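Local coordinates for protein UL37 (Suid herpesvirus 1, PDB 4K70) that serves as an inner tegument protein of the virus and probably helps control trafficking of viral particles, represented here by its N-terminal half, at residues E136-A141 against L181-Q186; V154-T159 against R383-Y388; W190-A195 against Q335-L340. All coordinates share one frame; numbering follows the deposited sequence.

Interaction 1: E136-A141 against L181-Q186; sequences EALAGA and LRYVAQ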
loop_
_atom_site.group_PDB
_atom_site.type_symbol
_atom_site.label_atom_id
_atom_site.label_comp_id
_atom_site.label_asym_id
_atom_site.label_seq_id
_atom_site.Cartn_x
_atom_site.Cartn_y
_atom_site.Cartn_z
ATOM N N GLU A 136 15.054 6.970 -0.321
ATOM C CA GLU A 136 14.868 7.289 -1.730
ATOM C C GLU A 136 13.413 7.097 -2.165
ATOM O O GLU A 136 12.879 7.907 -2.919
ATOM C CB GLU A 136 15.806 6.454 -2.609
ATOM C CG GLU A 136 16.137 7.110 -3.946
ATOM C CD GLU A 136 17.264 6.396 -4.677
ATOM O OE1 GLU A 136 18.164 5.862 -3.992
ATOM O OE2 GLU A 136 17.243 6.362 -5.931
ATOM N N ALA A 137 12.773 6.031 -1.690
ATOM C CA ALA A 137 11.377 5.757 -2.053
ATOM C C ALA A 137 10.419 6.866 -1.608
ATOM O O ALA A 137 9.394 7.094 -2.244
ATOM C CB ALA A 137 10.925 4.411 -1.476
ATOM N N LEU A 138 10.745 7.541 -0.508
ATOM C CA LEU A 138 9.866 8.580 0.038
ATOM C C LEU A 138 10.188 9.977 -0.465
ATOM O O LEU A 138 9.527 10.937 -0.093
ATOM C CB LEU A 138 9.929 8.595 1.565
ATOM C CG LEU A 138 9.268 7.431 2.290
ATOM C CD1 LEU A 138 9.606 7.516 3.763
ATOM C CD2 LEU A 138 7.768 7.463 2.086
ATOM N N ALA A 139 11.213 10.099 -1.298
ATOM C CA ALA A 139 11.640 11.411 -1.759
ATOM C C ALA A 139 10.876 11.860 -3.007
ATOM O O ALA A 139 11.288 12.804 -3.681
ATOM C CB ALA A 139 13.151 11.434 -1.999
ATOM N N GLY A 140 9.767 11.179 -3.306
ATOM C CA GLY A 140 8.851 11.592 -4.361
ATOM C C GLY A 140 7.869 12.656 -3.875
ATOM O O GLY A 140 8.044 13.212 -2.787
ATOM N N ALA A 141 6.835 12.946 -4.666
ATOM C CA ALA A 141 5.885 14.004 -4.319
ATOM C C ALA A 141 5.395 13.851 -2.879
ATOM O O ALA A 141 5.194 12.740 -2.390
ATOM C CB ALA A 141 4.722 14.031 -5.293
ATOM N N LEU A 181 7.115 -1.094 4.546
ATOM C CA LEU A 181 6.339 -1.240 3.302
ATOM C C LEU A 181 4.937 -0.627 3.429
ATOM O O LEU A 181 4.455 0.068 2.528
ATOM C CB LEU A 181 6.214 -2.713 2.942
ATOM C CG LEU A 181 7.528 -3.407 2.563
ATOM C CD1 LEU A 181 7.310 -4.883 2.288
ATOM C CD2 LEU A 181 8.164 -2.717 1.352
ATOM N N ARG A 182 4.282 -0.905 4.546
ATOM C CA ARG A 182 2.991 -0.276 4.853
ATOM C C ARG A 182 3.073 1.248 4.827
ATOM O O ARG A 182 2.204 1.928 4.271
ATOM C CB ARG A 182 2.488 -0.739 6.217
ATOM C CG ARG A 182 1.223 -0.012 6.708
ATOM C CD ARG A 182 0.845 -0.521 8.088
ATOM N NE ARG A 182 0.089 0.448 8.877
ATOM C CZ ARG A 182 -1.233 0.438 9.025
ATOM N NH1 ARG A 182 -1.965 -0.493 8.420
ATOM N NH2 ARG A 182 -1.827 1.368 9.771
ATOM N N TYR A 183 4.133 1.780 5.424
ATOM C CA TYR A 183 4.343 3.215 5.487
ATOM C C TYR A 183 4.562 3.819 4.117
ATOM O O TYR A 183 4.030 4.885 3.808
ATOM C CB TYR A 183 5.551 3.533 6.385
ATOM C CG TYR A 183 5.724 5.006 6.685
ATOM C CD1 TYR A 183 5.077 5.595 7.780
ATOM C CD2 TYR A 183 6.519 5.817 5.876
ATOM C CE1 TYR A 183 5.229 6.937 8.064
ATOM C CE2 TYR A 183 6.672 7.171 6.154
ATOM C CZ TYR A 183 6.029 7.721 7.250
ATOM O OH TYR A 183 6.179 9.063 7.539
ATOM N N VAL A 184 5.377 3.159 3.294
ATOM C CA VAL A 184 5.677 3.685 1.973
ATOM C C VAL A 184 4.427 3.740 1.106
ATOM O O VAL A 184 4.191 4.729 0.417
ATOM C CB VAL A 184 6.747 2.829 1.252
ATOM C CG1 VAL A 184 6.874 3.255 -0.198
ATOM C CG2 VAL A 184 8.084 2.976 1.967
ATOM N N ALA A 185 3.652 2.661 1.142
ATOM C CA ALA A 185 2.414 2.544 0.367
ATOM C C ALA A 185 1.442 3.654 0.775
ATOM O O ALA A 185 0.945 4.407 -0.061
ATOM C CB ALA A 185 1.791 1.186 0.593
ATOM N N GLN A 186 1.214 3.778 2.077
ATOM C CA GLN A 186 0.298 4.789 2.601
ATOM C C GLN A 186 0.685 6.222 2.202
ATOM O O GLN A 186 -0.175 7.090 2.084
ATOM C CB GLN A 186 0.181 4.642 4.116
ATOM C CG GLN A 186 -0.421 5.836 4.830
ATOM C CD GLN A 186 -0.270 5.750 6.344
ATOM O OE1 GLN A 186 0.704 5.168 6.859
ATOM N NE2 GLN A 186 -1.229 6.338 7.068
#

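Interaction 2: V154-T159 against R383-Y388; sequences VPPEQT and RLLDDY. With CA (calcium ion), chain D; NA (sodium ion), chain F.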
loop_
_atom_site.group_PDB
_atom_site.type_symbol
_atom_site.label_atom_id
_atom_site.label_comp_id
_atom_site.label_asym_id
_atom_site.label_seq_id
_atom_site.Cartn_x
_atom_site.Cartn_y
_atom_site.Cartn_z
ATOM N N VAL A 154 3.209 7.174 -11.662
ATOM C CA VAL A 154 4.115 6.115 -11.235
ATOM C C VAL A 154 3.370 4.795 -11.031
ATOM O O VAL A 154 2.326 4.761 -10.376
ATOM C CB VAL A 154 4.793 6.482 -9.905
ATOM C CG1 VAL A 154 5.791 5.417 -9.523
ATOM C CG2 VAL A 154 5.462 7.852 -10.001
ATOM N N PRO A 155 3.903 3.696 -11.582
ATOM C CA PRO A 155 3.264 2.408 -11.285
ATOM C C PRO A 155 3.396 2.108 -9.796
ATOM O O PRO A 155 4.490 2.230 -9.263
ATOM C CB PRO A 155 4.080 1.409 -12.105
ATOM C CG PRO A 155 4.777 2.249 -13.170
ATOM C CD PRO A 155 5.031 3.570 -12.525
ATOM N N PRO A 156 2.292 1.741 -9.127
ATOM C CA PRO A 156 2.312 1.442 -7.690
ATOM C C PRO A 156 3.399 0.430 -7.298
ATOM O O PRO A 156 3.924 0.462 -6.185
ATOM C CB PRO A 156 0.928 0.843 -7.461
ATOM C CG PRO A 156 0.077 1.556 -8.450
ATOM C CD PRO A 156 0.931 1.645 -9.680
ATOM N N GLU A 157 3.729 -0.450 -8.230
ATOM C CA GLU A 157 4.642 -1.558 -7.988
ATOM C C GLU A 157 6.075 -1.063 -7.940
ATOM O O GLU A 157 6.941 -1.682 -7.328
ATOM C CB GLU A 157 4.469 -2.592 -9.104
ATOM C CG GLU A 157 3.004 -2.720 -9.574
ATOM C CD GLU A 157 2.716 -1.961 -10.868
ATOM O OE1 GLU A 157 3.594 -1.991 -11.765
ATOM O OE2 GLU A 157 1.612 -1.358 -11.007
ATOM N N GLN A 158 6.310 0.084 -8.559
ATOM C CA GLN A 158 7.651 0.611 -8.738
ATOM C C GLN A 158 8.186 1.247 -7.474
ATOM O O GLN A 158 9.398 1.297 -7.245
ATOM C CB GLN A 158 7.635 1.653 -9.854
ATOM C CG GLN A 158 8.893 2.491 -9.964
ATOM C CD GLN A 158 8.873 3.366 -11.196
ATOM O OE1 GLN A 158 8.465 2.925 -12.276
ATOM N NE2 GLN A 158 9.299 4.613 -11.043
ATOM N N THR A 159 7.276 1.745 -6.652
ATOM C CA THR A 159 7.687 2.540 -5.517
ATOM C C THR A 159 8.531 1.772 -4.493
ATOM O O THR A 159 9.560 2.277 -4.044
ATOM C CB THR A 159 6.482 3.160 -4.805
ATOM O OG1 THR A 159 5.603 3.750 -5.778
ATOM C CG2 THR A 159 6.967 4.211 -3.836
ATOM N N ARG A 383 -10.513 1.583 -3.316
ATOM C CA ARG A 383 -10.333 1.187 -1.927
ATOM C C ARG A 383 -8.986 0.515 -1.663
ATOM O O ARG A 383 -8.349 0.782 -0.654
ATOM C CB ARG A 383 -11.434 0.219 -1.514
ATOM C CG ARG A 383 -12.752 0.871 -1.244
ATOM C CD ARG A 383 -13.510 0.030 -0.247
ATOM N NE ARG A 383 -14.367 -0.985 -0.842
ATOM C CZ ARG A 383 -14.618 -2.166 -0.273
ATOM N NH1 ARG A 383 -14.043 -2.487 0.884
ATOM N NH2 ARG A 383 -15.432 -3.032 -0.861
ATOM N N LEU A 384 -8.591 -0.391 -2.547
ATOM C CA LEU A 384 -7.351 -1.142 -2.379
ATOM C C LEU A 384 -6.102 -0.338 -2.680
ATOM O O LEU A 384 -5.024 -0.652 -2.171
ATOM C CB LEU A 384 -7.336 -2.373 -3.298
ATOM C CG LEU A 384 -8.322 -3.496 -2.987
ATOM C CD1 LEU A 384 -8.538 -4.371 -4.206
ATOM C CD2 LEU A 384 -7.824 -4.323 -1.821
ATOM N N LEU A 385 -6.225 0.663 -3.545
ATOM C CA LEU A 385 -5.042 1.299 -4.116
ATOM C C LEU A 385 -4.106 1.921 -3.073
ATOM O O LEU A 385 -2.882 1.825 -3.207
ATOM C CB LEU A 385 -5.431 2.334 -5.174
ATOM C CG LEU A 385 -4.269 3.106 -5.801
ATOM C CD1 LEU A 385 -3.241 2.176 -6.436
ATOM C CD2 LEU A 385 -4.771 4.142 -6.800
ATOM N N ASP A 386 -4.659 2.544 -2.034
ATOM C CA ASP A 386 -3.799 3.196 -1.035
ATOM C C ASP A 386 -2.944 2.196 -0.271
ATOM O O ASP A 386 -1.901 2.552 0.276
ATOM C CB ASP A 386 -4.599 4.104 -0.058
ATOM C CG ASP A 386 -5.414 3.311 0.967
ATOM O OD1 ASP A 386 -6.570 2.933 0.660
ATOM O OD2 ASP A 386 -4.904 3.074 2.087
ATOM N N ASP A 387 -3.363 0.938 -0.256
ATOM C CA ASP A 387 -2.679 -0.060 0.540
ATOM C C ASP A 387 -1.703 -0.859 -0.307
ATOM O O ASP A 387 -0.901 -1.620 0.224
ATOM C CB ASP A 387 -3.690 -1.016 1.140
ATOM C CG ASP A 387 -4.688 -0.307 2.017
ATOM O OD1 ASP A 387 -4.278 0.144 3.110
ATOM O OD2 ASP A 387 -5.860 -0.204 1.609
ATOM N N TYR A 388 -1.770 -0.667 -1.618
ATOM C CA TYR A 388 -1.090 -1.562 -2.551
ATOM C C TYR A 388 0.427 -1.615 -2.361
ATOM O O TYR A 388 1.103 -0.584 -2.392
ATOM C CB TYR A 388 -1.393 -1.179 -3.993
ATOM C CG TYR A 388 -0.908 -2.242 -4.948
ATOM C CD1 TYR A 388 0.403 -2.243 -5.419
ATOM C CD2 TYR A 388 -1.746 -3.271 -5.337
ATOM C CE1 TYR A 388 0.858 -3.236 -6.269
ATOM C CE2 TYR A 388 -1.309 -4.257 -6.194
ATOM C CZ TYR A 388 -0.005 -4.238 -6.654
ATOM O OH TYR A 388 0.407 -5.227 -7.505
HETATM CA CA CA D . -7.732 1.109 1.637
HETATM NA NA NA F . -7.830 4.309 -1.424
HETATM O O HOH W 1 -8.813 -0.941 2.315
#

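Interaction 3: W190-A195 against Q335-L340; sequences WALPLA and QVVEAL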
loop_
_atom_site.group_PDB
_atom_site.type_symbol
_atom_site.label_atom_id
_atom_site.label_comp_id
_atom_site.label_asym_id
_atom_site.label_seq_id
_atom_site.Cartn_x
_atom_site.Cartn_y
_atom_site.Cartn_z
ATOM N N TRP A 190 -1.655 7.190 -3.057
ATOM C CA TRP A 190 -2.780 8.109 -3.170
ATOM C C TRP A 190 -2.601 9.076 -4.340
ATOM O O TRP A 190 -3.576 9.570 -4.901
ATOM C CB TRP A 190 -2.941 8.896 -1.865
ATOM C CG TRP A 190 -1.754 9.735 -1.605
ATOM C CD1 TRP A 190 -0.628 9.368 -0.938
ATOM C CD2 TRP A 190 -1.536 11.075 -2.061
ATOM N NE1 TRP A 190 0.275 10.402 -0.933
ATOM C CE2 TRP A 190 -0.258 11.462 -1.621
ATOM C CE3 TRP A 190 -2.304 11.986 -2.796
ATOM C CZ2 TRP A 190 0.278 12.725 -1.887
ATOM C CZ3 TRP A 190 -1.770 13.241 -3.062
ATOM C CH2 TRP A 190 -0.493 13.596 -2.608
ATOM N N ALA A 191 -1.352 9.318 -4.726
ATOM C CA ALA A 191 -1.041 10.349 -5.714
ATOM C C ALA A 191 -1.366 9.947 -7.153
ATOM O O ALA A 191 -1.519 10.811 -8.026
ATOM C CB ALA A 191 0.419 10.757 -5.598
ATOM N N LEU A 192 -1.451 8.643 -7.413
ATOM C CA LEU A 192 -1.660 8.163 -8.784
ATOM C C LEU A 192 -2.964 8.698 -9.423
ATOM O O LEU A 192 -2.930 9.282 -10.505
ATOM C CB LEU A 192 -1.577 6.634 -8.843
ATOM C CG LEU A 192 -1.947 5.979 -10.183
ATOM C CD1 LEU A 192 -1.029 6.460 -11.295
ATOM C CD2 LEU A 192 -1.926 4.458 -10.055
ATOM N N PRO A 193 -4.110 8.517 -8.749
ATOM C CA PRO A 193 -5.391 9.027 -9.268
ATOM C C PRO A 193 -5.393 10.546 -9.453
ATOM O O PRO A 193 -6.059 11.066 -10.351
ATOM C CB PRO A 193 -6.389 8.673 -8.162
ATOM C CG PRO A 193 -5.774 7.552 -7.425
ATOM C CD PRO A 193 -4.284 7.697 -7.541
ATOM N N LEU A 194 -4.673 11.255 -8.587
ATOM C CA LEU A 194 -4.539 12.699 -8.718
ATOM C C LEU A 194 -3.747 13.048 -9.974
ATOM O O LEU A 194 -4.179 13.883 -10.765
ATOM C CB LEU A 194 -3.876 13.313 -7.463
ATOM C CG LEU A 194 -3.419 14.762 -7.608
ATOM C CD1 LEU A 194 -4.583 15.658 -7.987
ATOM C CD2 LEU A 194 -2.741 15.275 -6.322
ATOM N N ALA A 195 -2.579 12.425 -10.142
ATOM C CA ALA A 195 -1.758 12.623 -11.341
ATOM C C ALA A 195 -2.529 12.283 -12.626
ATOM O O ALA A 195 -2.457 13.005 -13.628
ATOM C CB ALA A 195 -0.485 11.779 -11.263
ATOM N N GLN A 335 -2.538 -0.081 -14.776
ATOM C CA GLN A 335 -3.416 -0.255 -15.922
ATOM C C GLN A 335 -4.880 0.010 -15.590
ATOM O O GLN A 335 -5.568 0.738 -16.308
ATOM C CB GLN A 335 -3.243 -1.664 -16.496
ATOM C CG GLN A 335 -1.868 -1.875 -17.135
ATOM C CD GLN A 335 -1.615 -3.320 -17.545
ATOM O OE1 GLN A 335 -2.537 -4.122 -17.637
ATOM N NE2 GLN A 335 -0.350 -3.656 -17.783
ATOM N N VAL A 336 -5.361 -0.577 -14.503
ATOM C CA VAL A 336 -6.780 -0.487 -14.213
ATOM C C VAL A 336 -7.126 0.924 -13.714
ATOM O O VAL A 336 -8.133 1.493 -14.123
ATOM C CB VAL A 336 -7.261 -1.592 -13.228
ATOM C CG1 VAL A 336 -6.615 -1.423 -11.853
ATOM C CG2 VAL A 336 -8.801 -1.569 -13.102
ATOM N N VAL A 337 -6.281 1.499 -12.860
ATOM C CA VAL A 337 -6.533 2.852 -12.370
ATOM C C VAL A 337 -6.452 3.880 -13.493
ATOM O O VAL A 337 -7.227 4.823 -13.527
ATOM C CB VAL A 337 -5.566 3.239 -11.241
ATOM C CG1 VAL A 337 -5.868 4.653 -10.773
ATOM C CG2 VAL A 337 -5.688 2.244 -10.103
ATOM N N GLU A 338 -5.527 3.689 -14.427
ATOM C CA GLU A 338 -5.463 4.588 -15.583
ATOM C C GLU A 338 -6.731 4.486 -16.436
ATOM O O GLU A 338 -7.231 5.485 -16.954
ATOM C CB GLU A 338 -4.229 4.295 -16.449
ATOM C CG GLU A 338 -4.229 5.081 -17.760
ATOM C CD GLU A 338 -2.867 5.106 -18.432
ATOM O OE1 GLU A 338 -1.940 4.444 -17.918
ATOM O OE2 GLU A 338 -2.721 5.795 -19.468
ATOM N N ALA A 339 -7.251 3.273 -16.576
ATOM C CA ALA A 339 -8.455 3.056 -17.363
ATOM C C ALA A 339 -9.632 3.741 -16.695
ATOM O O ALA A 339 -10.450 4.382 -17.367
ATOM C CB ALA A 339 -8.730 1.574 -17.514
ATOM N N LEU A 340 -9.718 3.607 -15.374
ATOM C CA LEU A 340 -10.860 4.154 -14.638
ATOM C C LEU A 340 -10.861 5.668 -14.666
ATOM O O LEU A 340 -11.826 6.284 -15.089
ATOM C CB LEU A 340 -10.844 3.668 -13.194
ATOM C CG LEU A 340 -11.182 2.188 -13.029
ATOM C CD1 LEU A 340 -10.754 1.691 -11.656
ATOM C CD2 LEU A 340 -12.679 1.986 -13.225
#

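Interaction 1: E136-A141 against L181-Q186
Leu138 meets Tyr183 and Val184 where the chain leaves helix 120-137 and packs on the flank of helix 175-188, within an all-helical fold. The nearest approach is made by Leu138 CD1, which comes up at the edge of the phenol ring, close to its plane, 3.8 Å from Tyr183 CE2. The same methyl lies 4.1 Å from Tyr183 CD2, so it lies against the CD2-CE2 edge. The two side chains cross at about a right angle. Leu138 CD2, the second branch, turns to the helix backbone instead and stands 4.3 Å from Val184 CA. The preceding residue adds to this: Ala137 CB faces Val184 CG1 at 4.4 Å, a looser apolar touch. No hydrogen bond links the segments.

What brings the ring within range is the first torsion of Tyr183, which sets CG opposite the backbone N (chi1 -171°) and carries the phenol along the helix surface until its edge reaches the leucine. The ring has further neighbours: it stacks with His187, one turn on, and touches Phe134 of helix 120-137 as well as Trp84 and Asp85. Asp85 is a calcium ligand, so the tyrosine links this packing to the surroundings of a metal site. Val184 also rests on Phe134 and Leu163. Ala137 and Leu138 sit in a turn closed by Ala139 N, which is hydrogen-bonded to Glu136 O at 3.2 Å.

Interaction 2: V154-T159 against R383-Y388
Tyr388 lies against Pro156 and Glu157, and Tyr388 and Pro156 share most of this buried contact. From CA the tyrosine CB heads toward segment 154-159, and CG stands opposite the backbone N (chi1 -170°), which swings the ring alongside the short, weakly bonded helix around 156-159. CD1 is the first ring atom to touch, 3.7 Å from Pro156 CB. One step out, CE1 meets Glu157 CG at 4.0 Å, and at the tip OH comes to 4.2 Å from that same Glu157 CG. Both partners approach the ring at a slant. The Glu157 chain bends at its second torsion, which turns the carboxylate off the ring and leaves CG to touch it; the carboxylate and ring planes are 88° apart. On the other branch of the contact, Leu385 CD1 reaches Pro156 CG at 3.9 Å, the two side chains crossing at about a right angle. Pro333 of helix 333-342 also packs on Pro156, Glu157 and Tyr388, while Met431 touches the tyrosine.

Leu385 and Tyr388 can both serve this contact because a type I beta turn joins them, with Tyr388 N bonded to Leu385 O at 3.2 Å. The two aspartates at the centre of that turn point to metal ions instead. Asp386 OD1 binds calcium at 2.4 Å and also holds a sodium ion at 2.8 Å, which His382 O ligates too; its CG takes the crowded position between backbone N and carbonyl carbon (chi1 74°). Asp387 OD2 binds the calcium at 2.3 Å. Taken together, this is a calcium site where helix 366-385 runs out into a turn, built in this model from the backbone carbonyl of Arg383, two consecutive turn aspartates and a water.

Interaction 3: W190-A195 against Q335-L340
The saturated ring of Pro193 presents its CG corner to Val337 CG1 at 4.4 Å, beside Leu192, which touches the same valine. The indole of Trp190 takes no part and has Ala191 CB over the centre of one face, 3.9 Å above the plane. At the rim of that indole, NE1 makes a weak hydrogen bond to His187 O. The motif is plain helix-on-helix packing: the first part of helix 191-201 meets helix 333-342 through a small patch of aliphatic side chains, with no hydrogen bond between the segments.

Leu192 and Val337 carry the patch. Both point at the opposite segment, and they meet tip to tip. Leu192 CD2 is the leading atom, 4.0 Å from Val337 CG1 and equally 4.0 Å from Val337 CB, so one methyl lies against the branch point as well as a branch. Behind it, Leu192 CG stands 4.2 Å from Val337 CG1. The valine methyl is sent toward the other helix by its first torsion, which puts CG1 opposite the backbone N (chi1 180°), and the leucine extends in the same sense (chi1 173°).

Other helices close in around the pair. Val337 also packs on Val381 and Pro193 on Leu385, both of helix 366-385, while Phe222 of helix 208-223 touches Pro193 and Val153 touches Leu192. Pro193, in the first turn or so of its helix, has no backbone N-H to leave unbonded. The regular bonding of the helix is under way here, with Ala195 N hydrogen-bonded to Ala191 O at 2.9 Å.

How the interactions relate
The three contacts run through the middle of this elongated helical half-protein, with interaction 2 in between: its centre lies about 10 Å from that of interaction 1 and about 9 Å from that of interaction 3, whereas 1 and 3 are about 17 Å apart. Ala185 CB packs on Tyr388 O, 3.5 Å away, and Leu385 CD2 on Pro193 CG at 3.6 Å. Along the chain, interactions 1 and 2 alternate, and interaction 3 follows interaction 1, nested within the loop that interaction 2 closes. Helix 175-188 thus meets the end of helix 120-137, helix 156-159 the end of helix 366-385, and helix 191-201 helix 333-342, gathering distant sequence beside the calcium site of Asp386 and Asp387.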